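2',5'-phosphodiesterase 12 (Homo sapiens, PDB 4Z0V) belongs to the endonuclease/exonuclease/phosphatase family, pairing a DNase I-like domain that holds a magnesium ion with an E-set-type N-terminal domain. Local coordinates at residues Pro8-Leu13 against His91-Glu96; Leu40-Lys45 against Asp60-Val65. One frame throughout, in Å; residues are numbered along the deposited sequence.

Contact 1 of 2, residues Pro8-Leu13 against His91-Glu96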
loop_
_atom_site.group_PDB
_atom_site.type_symbol
_atom_site.label_atom_id
_atom_site.label_comp_id
_atom_site.label_asym_id
_atom_site.label_seq_id
_atom_site.Cartn_x
_atom_site.Cartn_y
_atom_site.Cartn_z
ATOM N N PRO A 8 -25.171 16.537 -12.484
ATOM C CA PRO A 8 -24.262 15.399 -12.268
ATOM C C PRO A 8 -23.623 14.997 -13.595
ATOM O O PRO A 8 -24.311 14.932 -14.613
ATOM C CB PRO A 8 -25.183 14.304 -11.702
ATOM C CG PRO A 8 -26.409 15.036 -11.223
ATOM C CD PRO A 8 -26.566 16.172 -12.163
ATOM N N ALA A 9 -22.298 14.847 -13.603
ATOM C CA ALA A 9 -21.546 14.509 -14.811
ATOM C C ALA A 9 -20.270 13.765 -14.470
ATOM O O ALA A 9 -19.626 14.081 -13.475
ATOM C CB ALA A 9 -21.219 15.771 -15.609
ATOM N N PHE A 10 -19.938 12.735 -15.264
ATOM C CA PHE A 10 -18.703 11.964 -15.121
ATOM C C PHE A 10 -17.617 12.728 -15.876
ATOM O O PHE A 10 -17.718 12.849 -17.094
ATOM C CB PHE A 10 -18.850 10.502 -15.653
ATOM C CG PHE A 10 -19.710 9.558 -14.843
ATOM C CD1 PHE A 10 -19.281 9.086 -13.607
ATOM C CD2 PHE A 10 -20.923 9.098 -15.339
ATOM C CE1 PHE A 10 -20.086 8.228 -12.847
ATOM C CE2 PHE A 10 -21.722 8.232 -14.585
ATOM C CZ PHE A 10 -21.303 7.805 -13.343
ATOM N N THR A 11 -16.628 13.311 -15.153
ATOM C CA THR A 11 -15.500 14.050 -15.744
ATOM C C THR A 11 -14.497 13.069 -16.347
ATOM O O THR A 11 -13.801 13.392 -17.314
ATOM C CB THR A 11 -14.826 14.954 -14.718
ATOM O OG1 THR A 11 -14.372 14.167 -13.615
ATOM C CG2 THR A 11 -15.733 16.062 -14.238
ATOM N N GLU A 12 -14.413 11.870 -15.752
ATOM C CA GLU A 12 -13.548 10.797 -16.228
ATOM C C GLU A 12 -14.364 9.531 -16.165
ATOM O O GLU A 12 -15.106 9.337 -15.204
ATOM C CB GLU A 12 -12.243 10.680 -15.401
ATOM C CG GLU A 12 -11.356 11.914 -15.442
ATOM C CD GLU A 12 -10.048 11.831 -14.684
ATOM O OE1 GLU A 12 -10.077 11.755 -13.434
ATOM O OE2 GLU A 12 -8.987 11.882 -15.347
ATOM N N LEU A 13 -14.337 8.763 -17.236
ATOM C CA LEU A 13 -15.024 7.481 -17.368
ATOM C C LEU A 13 -14.086 6.654 -18.187
ATOM O O LEU A 13 -13.846 7.001 -19.358
ATOM C CB LEU A 13 -16.427 7.644 -17.989
ATOM C CG LEU A 13 -17.301 6.406 -17.918
ATOM C CD1 LEU A 13 -17.676 6.091 -16.495
ATOM C CD2 LEU A 13 -18.546 6.585 -18.733
ATOM N N HIS A 91 -26.673 13.369 -17.803
ATOM C CA HIS A 91 -26.742 12.630 -19.061
ATOM C C HIS A 91 -26.020 11.279 -18.924
ATOM O O HIS A 91 -24.936 11.196 -18.336
ATOM C CB HIS A 91 -26.182 13.479 -20.215
ATOM C CG HIS A 91 -27.113 14.581 -20.624
ATOM N ND1 HIS A 91 -26.933 15.890 -20.188
ATOM C CD2 HIS A 91 -28.231 14.524 -21.382
ATOM C CE1 HIS A 91 -27.919 16.589 -20.724
ATOM N NE2 HIS A 91 -28.730 15.811 -21.449
ATOM N N SER A 92 -26.672 10.206 -19.389
ATOM C CA SER A 92 -26.122 8.850 -19.292
ATOM C C SER A 92 -24.925 8.678 -20.194
ATOM O O SER A 92 -24.803 9.335 -21.241
ATOM C CB SER A 92 -27.183 7.815 -19.647
ATOM O OG SER A 92 -28.326 7.962 -18.827
ATOM N N ARG A 93 -24.024 7.790 -19.780
ATOM C CA ARG A 93 -22.811 7.503 -20.533
ATOM C C ARG A 93 -22.671 6.008 -20.699
ATOM O O ARG A 93 -23.131 5.261 -19.841
ATOM C CB ARG A 93 -21.587 8.043 -19.761
ATOM C CG ARG A 93 -21.546 9.575 -19.575
ATOM C CD ARG A 93 -21.005 10.317 -20.789
ATOM N NE ARG A 93 -19.761 9.722 -21.289
ATOM C CZ ARG A 93 -18.539 10.020 -20.856
ATOM N NH1 ARG A 93 -17.483 9.395 -21.356
ATOM N NH2 ARG A 93 -18.364 10.945 -19.920
ATOM N N GLU A 94 -22.018 5.562 -21.766
ATOM C CA GLU A 94 -21.783 4.122 -21.944
ATOM C C GLU A 94 -20.368 3.952 -22.416
ATOM O O GLU A 94 -19.861 4.817 -23.143
ATOM C CB GLU A 94 -22.797 3.477 -22.922
ATOM C CG GLU A 94 -24.230 3.398 -22.357
ATOM C CD GLU A 94 -25.212 2.438 -23.021
ATOM O OE1 GLU A 94 -25.107 2.223 -24.251
ATOM O OE2 GLU A 94 -26.117 1.930 -22.316
ATOM N N LEU A 95 -19.707 2.878 -21.974
ATOM C CA LEU A 95 -18.334 2.614 -22.343
ATOM C C LEU A 95 -18.133 1.132 -22.565
ATOM O O LEU A 95 -18.471 0.340 -21.689
ATOM C CB LEU A 95 -17.406 3.127 -21.226
ATOM C CG LEU A 95 -15.900 3.119 -21.486
ATOM C CD1 LEU A 95 -15.556 3.717 -22.835
ATOM C CD2 LEU A 95 -15.194 3.856 -20.426
ATOM N N GLU A 96 -17.562 0.773 -23.724
ATOM C CA GLU A 96 -17.297 -0.623 -24.076
ATOM C C GLU A 96 -15.846 -0.925 -23.875
ATOM O O GLU A 96 -15.006 -0.061 -24.143
ATOM C CB GLU A 96 -17.634 -0.915 -25.548
ATOM C CG GLU A 96 -19.056 -0.638 -25.973
ATOM C CD GLU A 96 -19.279 -0.786 -27.463
ATOM O OE1 GLU A 96 -18.444 -1.435 -28.139
ATOM O OE2 GLU A 96 -20.327 -0.298 -27.942
HETATM O O HOH W 1 -24.768 15.435 -17.226
#

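Contact 2 of 2, residues Leu40-Lys45 against Asp60-Val65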
loop_
_atom_site.group_PDB
_atom_site.type_symbol
_atom_site.label_atom_id
_atom_site.label_comp_id
_atom_site.label_asym_id
_atom_site.label_seq_id
_atom_site.Cartn_x
_atom_site.Cartn_y
_atom_site.Cartn_z
ATOM N N LEU A 40 -26.522 5.288 -11.417
ATOM C CA LEU A 40 -27.057 4.006 -11.901
ATOM C C LEU A 40 -25.994 3.298 -12.702
ATOM O O LEU A 40 -25.323 3.932 -13.517
ATOM C CB LEU A 40 -28.307 4.230 -12.794
ATOM C CG LEU A 40 -29.505 5.013 -12.203
ATOM C CD1 LEU A 40 -30.622 5.144 -13.234
ATOM C CD2 LEU A 40 -30.036 4.367 -10.931
ATOM N N PHE A 41 -25.830 2.006 -12.477
ATOM C CA PHE A 41 -24.852 1.209 -13.216
ATOM C C PHE A 41 -25.505 -0.021 -13.768
ATOM O O PHE A 41 -26.339 -0.640 -13.103
ATOM C CB PHE A 41 -23.689 0.771 -12.291
ATOM C CG PHE A 41 -22.963 1.922 -11.654
ATOM C CD1 PHE A 41 -22.023 2.648 -12.367
ATOM C CD2 PHE A 41 -23.210 2.276 -10.332
ATOM C CE1 PHE A 41 -21.369 3.746 -11.783
ATOM C CE2 PHE A 41 -22.546 3.368 -9.747
ATOM C CZ PHE A 41 -21.637 4.093 -10.478
ATOM N N ARG A 42 -25.112 -0.409 -14.958
ATOM C CA ARG A 42 -25.598 -1.668 -15.518
ATOM C C ARG A 42 -24.516 -2.216 -16.418
ATOM O O ARG A 42 -24.013 -1.489 -17.255
ATOM C CB ARG A 42 -26.929 -1.497 -16.284
ATOM C CG ARG A 42 -27.433 -2.793 -16.944
ATOM C CD ARG A 42 -27.787 -3.885 -15.931
ATOM N NE ARG A 42 -29.074 -3.618 -15.275
ATOM C CZ ARG A 42 -29.760 -4.526 -14.590
ATOM N NH1 ARG A 42 -30.914 -4.203 -14.020
ATOM N NH2 ARG A 42 -29.294 -5.759 -14.462
ATOM N N TRP A 43 -24.168 -3.479 -16.244
ATOM C CA TRP A 43 -23.141 -4.098 -17.058
ATOM C C TRP A 43 -23.769 -5.003 -18.096
ATOM O O TRP A 43 -24.705 -5.756 -17.788
ATOM C CB TRP A 43 -22.183 -4.901 -16.183
ATOM C CG TRP A 43 -21.220 -4.036 -15.430
ATOM C CD1 TRP A 43 -21.354 -3.560 -14.150
ATOM C CD2 TRP A 43 -19.929 -3.640 -15.878
ATOM N NE1 TRP A 43 -20.224 -2.852 -13.794
ATOM C CE2 TRP A 43 -19.325 -2.906 -14.829
ATOM C CE3 TRP A 43 -19.194 -3.876 -17.060
ATOM C CZ2 TRP A 43 -18.042 -2.357 -14.952
ATOM C CZ3 TRP A 43 -17.930 -3.323 -17.177
ATOM C CH2 TRP A 43 -17.366 -2.588 -16.126
ATOM N N TYR A 44 -23.188 -4.988 -19.296
ATOM C CA TYR A 44 -23.562 -5.839 -20.422
ATOM C C TYR A 44 -22.397 -6.638 -20.919
ATOM O O TYR A 44 -21.244 -6.230 -20.753
ATOM C CB TYR A 44 -24.078 -5.027 -21.606
ATOM C CG TYR A 44 -25.246 -4.148 -21.275
ATOM C CD1 TYR A 44 -25.058 -2.904 -20.678
ATOM C CD2 TYR A 44 -26.543 -4.511 -21.644
ATOM C CE1 TYR A 44 -26.137 -2.063 -20.403
ATOM C CE2 TYR A 44 -27.628 -3.674 -21.382
ATOM C CZ TYR A 44 -27.417 -2.453 -20.756
ATOM O OH TYR A 44 -28.472 -1.619 -20.476
ATOM N N LYS A 45 -22.695 -7.757 -21.565
ATOM C CA LYS A 45 -21.672 -8.558 -22.216
ATOM C C LYS A 45 -22.124 -8.787 -23.650
ATOM O O LYS A 45 -23.317 -8.761 -23.934
ATOM C CB LYS A 45 -21.416 -9.883 -21.468
ATOM C CG LYS A 45 -22.610 -10.839 -21.516
ATOM C CD LYS A 45 -22.542 -11.999 -20.516
ATOM C CE LYS A 45 -23.824 -12.812 -20.579
ATOM N NZ LYS A 45 -23.679 -14.151 -19.946
ATOM N N ASP A 60 -26.949 -9.390 -14.704
ATOM C CA ASP A 60 -27.726 -8.993 -13.529
ATOM C C ASP A 60 -26.895 -8.078 -12.605
ATOM O O ASP A 60 -27.311 -7.810 -11.482
ATOM C CB ASP A 60 -28.275 -10.225 -12.749
ATOM C CG ASP A 60 -27.284 -11.298 -12.331
ATOM O OD1 ASP A 60 -26.089 -10.968 -12.134
ATOM O OD2 ASP A 60 -27.712 -12.465 -12.156
ATOM N N VAL A 61 -25.766 -7.537 -13.095
ATOM C CA VAL A 61 -24.911 -6.741 -12.230
ATOM C C VAL A 61 -25.236 -5.248 -12.402
ATOM O O VAL A 61 -25.027 -4.671 -13.479
ATOM C CB VAL A 61 -23.411 -7.087 -12.470
ATOM C CG1 VAL A 61 -22.499 -6.271 -11.559
ATOM C CG2 VAL A 61 -23.157 -8.597 -12.284
ATOM N N GLU A 62 -25.751 -4.647 -11.315
ATOM C CA GLU A 62 -26.141 -3.225 -11.243
ATOM C C GLU A 62 -25.211 -2.434 -10.355
ATOM O O GLU A 62 -25.580 -1.366 -9.865
ATOM C CB GLU A 62 -27.580 -3.087 -10.701
ATOM C CG GLU A 62 -28.624 -3.776 -11.547
ATOM C CD GLU A 62 -30.018 -3.679 -10.962
ATOM O OE1 GLU A 62 -30.700 -4.724 -10.865
ATOM O OE2 GLU A 62 -30.416 -2.563 -10.563
ATOM N N GLU A 63 -24.006 -2.941 -10.159
ATOM C CA GLU A 63 -22.968 -2.365 -9.317
ATOM C C GLU A 63 -21.891 -1.740 -10.174
ATOM O O GLU A 63 -21.747 -2.081 -11.343
ATOM C CB GLU A 63 -22.322 -3.452 -8.438
ATOM C CG GLU A 63 -23.278 -4.462 -7.827
ATOM C CD GLU A 63 -23.561 -4.238 -6.359
ATOM O OE1 GLU A 63 -24.575 -3.573 -6.042
ATOM O OE2 GLU A 63 -22.765 -4.726 -5.524
ATOM N N ARG A 64 -21.084 -0.884 -9.575
ATOM C CA ARG A 64 -19.996 -0.204 -10.267
ATOM C C ARG A 64 -18.961 -1.224 -10.788
ATOM O O ARG A 64 -18.463 -1.085 -11.901
ATOM C CB ARG A 64 -19.357 0.773 -9.276
ATOM C CG ARG A 64 -18.071 1.393 -9.757
ATOM C CD ARG A 64 -17.581 2.393 -8.724
ATOM N NE ARG A 64 -16.309 2.942 -9.174
ATOM C CZ ARG A 64 -15.786 4.076 -8.735
ATOM N NH1 ARG A 64 -16.425 4.798 -7.821
ATOM N NH2 ARG A 64 -14.624 4.498 -9.203
ATOM N N VAL A 65 -18.683 -2.257 -9.985
ATOM C CA VAL A 65 -17.667 -3.282 -10.271
ATOM C C VAL A 65 -18.323 -4.511 -10.857
ATOM O O VAL A 65 -19.395 -4.931 -10.413
ATOM C CB VAL A 65 -16.885 -3.619 -8.960
ATOM C CG1 VAL A 65 -15.845 -4.733 -9.164
ATOM C CG2 VAL A 65 -16.201 -2.371 -8.427
HETATM O O HOH W 2 -27.136 0.698 -10.120
#

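Contact 1 of 2, residues Pro8-Leu13 against His91-Glu96
Side chains of Phe10 and Leu13 meet those of Arg93 and Leu95 where a two-stranded and a four-stranded sheet of the N-terminal domain face each other, consistent with the sandwich of an E-set relative. Strand 9-14 pairs with strand 28-32, whereas strand 93-96 is an outermost strand of the four-stranded sheet; the two segments run within 12° of each other, with Phe10 CA and Arg93 CA 8.1 Å apart. The chain of Arg93 is bent at chi2 and chi3 (-82° and -48°), which folds the guanidinium back over Leu13, whose CD2 lies 3.9 Å above one face, offset from its centre. The same methyl packs against the base of the arginine, 3.5 Å from Arg93 CB. At the guanidinium edge, in its plane, the carbonyl O of Phe10 sits 3.5 Å from Arg93 NH2. Arg93 CG comes up to the edge of the Phe10 ring. Leu95 CD2 approaches Leu13 O at 3.6 Å and passes alongside Leu13 CG. At the other end water 1 joins the backbones, donating to Pro8 O (2.7 Å) and accepting from His91 N. Strand 28-32 bonds Thr11 and Glu12 to Ser30 in a classic beta bulge where the chain turns its corner. The chemistry is thus mostly apolar and carried by side chains, with both the aliphatic part and the guanidinium face of an exposed arginine covering Leu13.

Contact 2 of 2, residues Leu40-Lys45 against Asp60-Val65
Arg42 leaves its strand with CG anti to the backbone N (chi1 177°), then bends at chi2 and chi3, so that a side chain starting away from residues 60-65 curls back and lies beside Glu62. Trp43 and Phe41 take the other course: in each, CG is anti to the carbonyl carbon, and both rings reach the loop directly. The guanidinium of Arg42 carries Glu62 CG over its centre, 3.3 Å above the plane, with the carboxylate stacked at 27° to it; the salt bridge from Arg42 NH1 to Glu62 OE1 is 3.2 Å long. Arg42 NH2 also bonds Thr59 O, so two of the group's nitrogens have partners. On the backbone, Trp43 N gives Val61 O a 3.1 Å bond. The indole turns its edge to the loop, and Trp43 NE1 is shared between two carbonyls, Glu63 O at 3.0 Å and Arg64 O at 3.1 Å. Both bonds are weak and bent, as befits one hydrogen divided between two acceptors. Val61 CG1 packs on Trp43 CD1 (3.9 Å). Arg64 lays CB over the Phe41 ring in a CH-pi contact, 4.1 Å from the centroid. Water 2 accepts from Phe41 N and donates to Glu62 O, bridging the backbones near a CA-H...O contact from Glu62 to Phe41 O. The loop thereby continues along strand 40-46 beyond strand 56-58, while strand 77-82 pairs with the strand's other edge. Phe41 and Arg64 both touch Leu29 of strand 28-32, and Arg64 extends to helix 185-198, where it forms a salt bridge with Glu197.

Both contacts belong to the N-terminal domain and involve the same four-stranded sheet, their centres about 14 Å apart. Each is partly buried: in contact 1 Phe10 is buried and Arg93 exposed, in contact 2 Trp43 and Arg64 are buried and Glu62 exposed. Contact 1 joins this sheet, at strand 93-96, to the separate pair of strands 9-14 and 28-32; contact 2 ties strand 40-46 to the loop leaving its neighbour 56-58. Strand 77-82 lies between 40-46 and 93-96, and its Cys81 touches Phe10, Leu13 and Phe41. Each contact has a backbone-bridging water, but contact 2 alone adds clear direct hydrogen bonds and a salt bridge.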